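Local structure of toxin coregulated pilin (Vibrio cholerae, 3HRV) at residues Met26-Asn32 against Asp75-Phe81; Ala102-Leu108 against Pro184-Gly190. The protein builds the toxin-coregulated pilus as its major subunit, a type IV pilus that the bacteria need to aggregate and colonize the small intestine. One frame throughout, in Å; residues are numbered along the deposited sequence.

Contact 1. Residues Met26-Asn32 against Asp75-Phe81; sequences MTKAAQN and DEAKNPF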
loop_
_atom_site.group_PDB
_atom_site.type_symbol
_atom_site.label_atom_id
_atom_site.label_comp_id
_atom_site.label_asym_id
_atom_site.label_seq_id
_atom_site.Cartn_x
_atom_site.Cartn_y
_atom_site.Cartn_z
ATOM N N MET A 26 4.152 14.386 2.149
ATOM C CA MET A 26 4.111 13.281 3.100
ATOM C C MET A 26 2.910 13.396 4.026
ATOM O O MET A 26 2.280 12.396 4.371
ATOM C CB MET A 26 5.400 13.235 3.923
ATOM C CG MET A 26 6.586 12.662 3.171
ATOM S SD MET A 26 6.354 10.926 2.699
ATOM C CE MET A 26 7.613 10.770 1.446
ATOM N N THR A 27 2.592 14.621 4.431
ATOM C CA THR A 27 1.453 14.858 5.308
ATOM C C THR A 27 0.166 14.491 4.576
ATOM O O THR A 27 -0.727 13.860 5.144
ATOM C CB THR A 27 1.498 16.468 5.736
ATOM O OG1 THR A 27 1.299 17.246 4.547
ATOM C CG2 THR A 27 2.818 16.867 6.383
ATOM N N LYS A 28 0.078 14.885 3.310
ATOM C CA LYS A 28 -1.100 14.588 2.501
ATOM C C LYS A 28 -1.201 13.092 2.223
ATOM O O LYS A 28 -2.289 12.520 2.244
ATOM C CB LYS A 28 -1.045 15.353 1.177
ATOM C CG LYS A 28 -1.930 14.776 0.082
ATOM C CD LYS A 28 -2.325 15.852 -0.920
ATOM C CE LYS A 28 -2.248 17.244 -0.307
ATOM N NZ LYS A 28 -3.282 18.166 -0.852
ATOM N N ALA A 29 0.035 12.454 1.990
ATOM C CA ALA A 29 -0.034 11.035 1.670
ATOM C C ALA A 29 -0.510 10.248 2.884
ATOM O O ALA A 29 -1.369 9.371 2.772
ATOM C CB ALA A 29 1.329 10.536 1.226
ATOM N N ALA A 30 -0.189 10.633 4.054
ATOM C CA ALA A 30 -0.660 9.970 5.264
ATOM C C ALA A 30 -2.161 10.168 5.453
ATOM O O ALA A 30 -2.886 9.227 5.785
ATOM C CB ALA A 30 0.098 10.497 6.476
ATOM N N GLN A 31 -2.629 11.392 5.234
ATOM C CA GLN A 31 -4.045 11.694 5.384
ATOM C C GLN A 31 -4.863 10.956 4.330
ATOM O O GLN A 31 -5.912 10.386 4.629
ATOM C CB GLN A 31 -4.283 13.198 5.250
ATOM C CG GLN A 31 -3.606 14.035 6.316
ATOM C CD GLN A 31 -3.696 15.519 6.022
ATOM O OE1 GLN A 31 -4.296 15.929 5.028
ATOM N NE2 GLN A 31 -3.096 16.332 6.883
ATOM N N ASN A 32 -4.377 10.968 3.093
ATOM C CA ASN A 32 -5.076 10.306 2.003
ATOM C C ASN A 32 -5.155 8.797 2.192
ATOM O O ASN A 32 -6.217 8.204 2.010
ATOM C CB ASN A 32 -4.400 10.624 0.668
ATOM C CG ASN A 32 -4.587 12.069 0.252
ATOM O OD1 ASN A 32 -5.206 12.861 0.964
ATOM N ND2 ASN A 32 -4.051 12.420 -0.908
ATOM N N ASP A 75 -9.206 15.161 -3.609
ATOM C CA ASP A 75 -7.843 15.364 -3.129
ATOM C C ASP A 75 -7.349 14.145 -2.359
ATOM O O ASP A 75 -6.177 13.782 -2.449
ATOM C CB ASP A 75 -7.778 16.604 -2.234
ATOM C CG ASP A 75 -6.436 17.304 -2.307
ATOM O OD1 ASP A 75 -5.926 17.501 -3.431
ATOM O OD2 ASP A 75 -5.888 17.656 -1.241
ATOM N N GLU A 76 -8.243 13.502 -1.616
ATOM C CA GLU A 76 -7.888 12.337 -0.808
ATOM C C GLU A 76 -7.519 11.059 -1.562
ATOM O O GLU A 76 -6.873 10.177 -0.997
ATOM C CB GLU A 76 -9.018 12.043 0.185
ATOM C CG GLU A 76 -9.113 13.071 1.301
ATOM C CD GLU A 76 -10.343 12.907 2.177
ATOM O OE1 GLU A 76 -10.443 13.629 3.193
ATOM O OE2 GLU A 76 -11.213 12.070 1.858
ATOM N N ALA A 77 -7.915 10.952 -2.825
ATOM C CA ALA A 77 -7.602 9.761 -3.613
ATOM C C ALA A 77 -6.296 9.931 -4.382
ATOM O O ALA A 77 -5.764 8.980 -4.958
ATOM C CB ALA A 77 -8.734 9.473 -4.583
ATOM N N LYS A 78 -5.778 11.152 -4.381
ATOM C CA LYS A 78 -4.555 11.456 -5.105
ATOM C C LYS A 78 -3.247 11.032 -4.459
ATOM O O LYS A 78 -3.094 11.027 -3.236
ATOM C CB LYS A 78 -4.483 12.957 -5.394
ATOM C CG LYS A 78 -5.551 13.461 -6.343
ATOM C CD LYS A 78 -4.932 14.163 -7.542
ATOM C CE LYS A 78 -5.940 15.062 -8.234
ATOM N NZ LYS A 78 -5.850 16.468 -7.756
ATOM N N ASN A 79 -2.308 10.658 -5.319
ATOM C CA ASN A 79 -0.966 10.293 -4.911
ATOM C C ASN A 79 -0.287 11.661 -4.964
ATOM O O ASN A 79 -0.100 12.219 -6.042
ATOM C CB ASN A 79 -0.344 9.355 -5.944
ATOM C CG ASN A 79 1.112 9.046 -5.655
ATOM O OD1 ASN A 79 1.828 9.854 -5.065
ATOM N ND2 ASN A 79 1.563 7.876 -6.091
ATOM N N PRO A 80 0.331 12.117 -3.822
ATOM C CA PRO A 80 0.699 13.536 -3.828
ATOM C C PRO A 80 1.988 13.863 -4.579
ATOM O O PRO A 80 2.196 15.005 -4.989
ATOM C CB PRO A 80 0.811 13.871 -2.341
ATOM C CG PRO A 80 -0.116 12.890 -1.693
ATOM C CD PRO A 80 0.202 11.623 -2.443
ATOM N N PHE A 81 2.659 12.494 -4.784
ATOM C CA PHE A 81 3.939 12.475 -5.481
ATOM C C PHE A 81 3.834 12.452 -7.047
ATOM O O PHE A 81 4.828 12.667 -7.745
ATOM C CB PHE A 81 4.802 11.334 -4.935
ATOM C CG PHE A 81 4.855 11.287 -3.435
ATOM C CD1 PHE A 81 4.001 10.450 -2.723
ATOM C CD2 PHE A 81 5.732 12.105 -2.730
ATOM C CE1 PHE A 81 4.019 10.426 -1.330
ATOM C CE2 PHE A 81 5.757 12.090 -1.335
ATOM C CZ PHE A 81 4.897 11.247 -0.633
#

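Contact 2. Residues Ala102-Leu108 against Pro184-Gly190; sequences AITVGGL and PFTVAFG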
loop_
_atom_site.group_PDB
_atom_site.type_symbol
_atom_site.label_atom_id
_atom_site.label_comp_id
_atom_site.label_asym_id
_atom_site.label_seq_id
_atom_site.Cartn_x
_atom_site.Cartn_y
_atom_site.Cartn_z
ATOM N N ALA A 102 -5.149 -3.397 -1.291
ATOM C CA ALA A 102 -3.903 -2.672 -1.098
ATOM C C ALA A 102 -3.957 -1.359 -1.867
ATOM O O ALA A 102 -4.388 -1.318 -3.020
ATOM C CB ALA A 102 -2.720 -3.511 -1.574
ATOM N N ILE A 103 -3.539 -0.287 -1.209
ATOM C CA ILE A 103 -3.505 1.023 -1.836
ATOM C C ILE A 103 -2.078 1.187 -2.333
ATOM O O ILE A 103 -1.123 1.077 -1.557
ATOM C CB ILE A 103 -3.832 2.133 -0.829
ATOM C CG1 ILE A 103 -5.170 1.830 -0.152
ATOM C CG2 ILE A 103 -3.892 3.483 -1.544
ATOM C CD1 ILE A 103 -5.455 2.690 1.047
ATOM N N THR A 104 -1.930 1.439 -3.626
ATOM C CA THR A 104 -0.604 1.581 -4.198
ATOM C C THR A 104 -0.184 3.029 -4.411
ATOM O O THR A 104 -0.910 3.822 -5.008
ATOM C CB THR A 104 -0.494 0.808 -5.528
ATOM O OG1 THR A 104 -1.495 1.268 -6.445
ATOM C CG2 THR A 104 -0.694 -0.687 -5.285
ATOM N N VAL A 105 0.998 3.353 -3.901
ATOM C CA VAL A 105 1.570 4.686 -4.013
ATOM C C VAL A 105 2.867 4.527 -4.791
ATOM O O VAL A 105 3.878 4.077 -4.242
ATOM C CB VAL A 105 1.880 5.276 -2.620
ATOM C CG1 VAL A 105 2.318 6.730 -2.750
ATOM C CG2 VAL A 105 0.647 5.169 -1.725
ATOM N N GLY A 106 2.824 4.890 -6.070
ATOM C CA GLY A 106 3.996 4.762 -6.920
ATOM C C GLY A 106 4.710 6.061 -7.237
ATOM O O GLY A 106 4.369 7.120 -6.708
ATOM N N GLY A 107 5.714 5.970 -8.105
ATOM C CA GLY A 107 6.486 7.136 -8.497
ATOM C C GLY A 107 7.358 7.679 -7.381
ATOM O O GLY A 107 7.760 8.841 -7.410
ATOM N N LEU A 108 7.666 6.832 -6.403
ATOM C CA LEU A 108 8.468 7.243 -5.256
ATOM C C LEU A 108 9.977 7.108 -5.431
ATOM O O LEU A 108 10.467 6.095 -5.932
ATOM C CB LEU A 108 8.065 6.427 -4.027
ATOM C CG LEU A 108 6.591 6.442 -3.625
ATOM C CD1 LEU A 108 6.352 5.400 -2.547
ATOM C CD2 LEU A 108 6.206 7.822 -3.129
ATOM N N PRO A 184 11.701 4.259 -9.937
ATOM C CA PRO A 184 10.712 4.597 -8.912
ATOM C C PRO A 184 10.170 3.376 -8.185
ATOM O O PRO A 184 10.100 2.278 -8.743
ATOM C CB PRO A 184 9.625 5.298 -9.713
ATOM C CG PRO A 184 9.609 4.491 -10.970
ATOM C CD PRO A 184 11.093 4.333 -11.279
ATOM N N PHE A 185 9.783 3.581 -6.935
ATOM C CA PHE A 185 9.225 2.506 -6.141
ATOM C C PHE A 185 7.731 2.701 -5.989
ATOM O O PHE A 185 7.231 3.825 -6.031
ATOM C CB PHE A 185 9.835 2.477 -4.742
ATOM C CG PHE A 185 11.312 2.256 -4.727
ATOM C CD1 PHE A 185 12.192 3.320 -4.897
ATOM C CD2 PHE A 185 11.828 0.977 -4.559
ATOM C CE1 PHE A 185 13.568 3.112 -4.899
ATOM C CE2 PHE A 185 13.201 0.757 -4.560
ATOM C CZ PHE A 185 14.072 1.826 -4.731
ATOM N N THR A 186 7.025 1.592 -5.826
ATOM C CA THR A 186 5.593 1.630 -5.593
ATOM C C THR A 186 5.406 0.833 -4.319
ATOM O O THR A 186 5.890 -0.291 -4.209
ATOM C CB THR A 186 4.779 0.952 -6.710
ATOM O OG1 THR A 186 4.987 1.637 -7.950
ATOM C CG2 THR A 186 3.292 0.998 -6.369
ATOM N N VAL A 187 4.726 1.421 -3.347
ATOM C CA VAL A 187 4.484 0.723 -2.099
ATOM C C VAL A 187 3.006 0.392 -2.006
ATOM O O VAL A 187 2.146 1.246 -2.227
ATOM C CB VAL A 187 4.886 1.571 -0.879
ATOM C CG1 VAL A 187 4.634 0.785 0.402
ATOM C CG2 VAL A 187 6.354 1.962 -0.980
ATOM N N ALA A 188 2.717 -0.867 -1.705
ATOM C CA ALA A 188 1.345 -1.319 -1.566
ATOM C C ALA A 188 1.046 -1.437 -0.079
ATOM O O ALA A 188 1.680 -2.222 0.627
ATOM C CB ALA A 188 1.167 -2.670 -2.247
ATOM N N PHE A 189 0.102 -0.631 0.397
ATOM C CA PHE A 189 -0.296 -0.651 1.797
ATOM C C PHE A 189 -1.605 -1.419 1.850
ATOM O O PHE A 189 -2.621 -0.974 1.313
ATOM C CB PHE A 189 -0.479 0.777 2.317
ATOM C CG PHE A 189 0.791 1.581 2.324
ATOM C CD1 PHE A 189 1.131 2.384 1.239
ATOM C CD2 PHE A 189 1.661 1.514 3.407
ATOM C CE1 PHE A 189 2.323 3.113 1.233
ATOM C CE2 PHE A 189 2.856 2.234 3.414
ATOM C CZ PHE A 189 3.186 3.036 2.323
ATOM N N GLY A 190 -1.579 -2.583 2.484
ATOM C CA GLY A 190 -2.780 -3.391 2.520
ATOM C C GLY A 190 -3.462 -3.583 3.852
ATOM O O GLY A 190 -2.848 -3.483 4.918
HETATM O O HOH W 1 6.572 3.259 -9.471
#

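Contact 1. Residues Met26-Asn32 against Asp75-Phe81
N32 carries the polar centre of this contact, its carboxamide reaching from the helix into the turn of backbone formed by D75-K78. N32 ND2 donates to K78 O at 2.9 Å, and the acceptor lies close to the plane of the N32 amide, with an N-H...O angle of 149°. N32 ND2 is also 3.0 Å from D75 O. Behind it, the N32 side chain lies against the backbone of E76, with N32 OD1 3.3 Å from E76 CA. One helical turn earlier, K28 leaves with CG anti to its backbone N (chi1 160°), runs its methylenes past the P80 ring, and bends at its last two torsions to carry its amine to D75. K28 NZ meets D75 OD2 at 2.7 Å, on the syn side and near the carboxylate plane, a salt bridge.

M26 and A29 form an apolar patch on P80 and F81. A29 CB sits 3.7 Å from F81 CE1 and also touches P80 CD. M26 bends back at chi2 (-63°) to place CE 3.5 Å from F81 CZ; its SD lies at the ring edge, a Met-aromatic contact.

In the second shell, N79 OD1 accepts from F81 N at 2.8 Å, an Asx turn. The carboxylate of E76 turns away to S73 N, and Q112 of helix 110-120 touches both M26 and F81.

The contact thus combines thioether and methyl packing on a proline and an aromatic ring with polar links from K28 and N32 to D75 and K78. The amide satisfies a loop carbonyl directionally, whereas the partly exposed K28-D75 pair probably adds a more solvent-screened attraction.

Contact 2. Residues Ala102-Leu108 against Pro184-Gly190
V105 has CG2 anti to its carbonyl carbon and CG1 anti to its backbone N (chi1 -173°), which turns CG2 to the edge of the F189 ring, 4.0 Å from CE1. V187 adopts almost the same torsion (chi1 -179°), bringing its own CG2 to L108 CD1 at 3.8 Å, the two side chains crossing at about a right angle, while its CG1 lies over one face of the F189 ring toward the rim. I103, V105, L108, F185, V187 and F189 all project from this face of the sheet; helix 24-44 packs on I103 and V105, and helix 110-120 on V105, F185, V187 and F189. Small groups meet on the other face, where A188 CB touches both A102 CB and T104 CG2.

The strands run antiparallel. I103 with F189 and V105 with V187 are hydrogen-bonded pairs, each joined by two nearly straight N-H...O bonds of 2.8-2.9 Å between their backbone N and O atoms. Beyond V105 the register slips by one residue. G107, with positive phi (69°), turns the chain so that L108 N reaches F185 O at 3.1 Å, and F185 N returns a 2.8 Å bond to L108 O. L108 O also lies in the plane of the F185 ring, at its edge. A water accepts from G107 N and is hydrogen-bonded to T186 OG1, 2.7 Å away, tying the displaced backbone to the partner strand.

G107 and L108 facing F185 make a G1 beta bulge. Strands 100-108 and 185-191 lie inside a five-stranded antiparallel sheet, flanked by strands 87-93 and 126-131, with helix 24-44 packed on it: the alpha-beta architecture of a type IV pilin globular domain.

Overall arrangement
Contact 1 fixes a loop to helix 24-44, and contact 2 joins two central strands of the sheet beneath it; their centres are about 12 Å apart, and the two contacts touch directly. N79 ND2 lies 3.0 Å from G106 O, a probable hydrogen bond that ties the loop of contact 1 to the strand just before the bulge of contact 2. F81 then packs its CD1 3.5 Å from L108 CD2, while N79 and F81 both touch V105. Helix 24-44 also bears on the sheet directly through L33, which meets I103 and V105. Along the chain the two contacts follow in series, contact 1 closing before contact 2 opens.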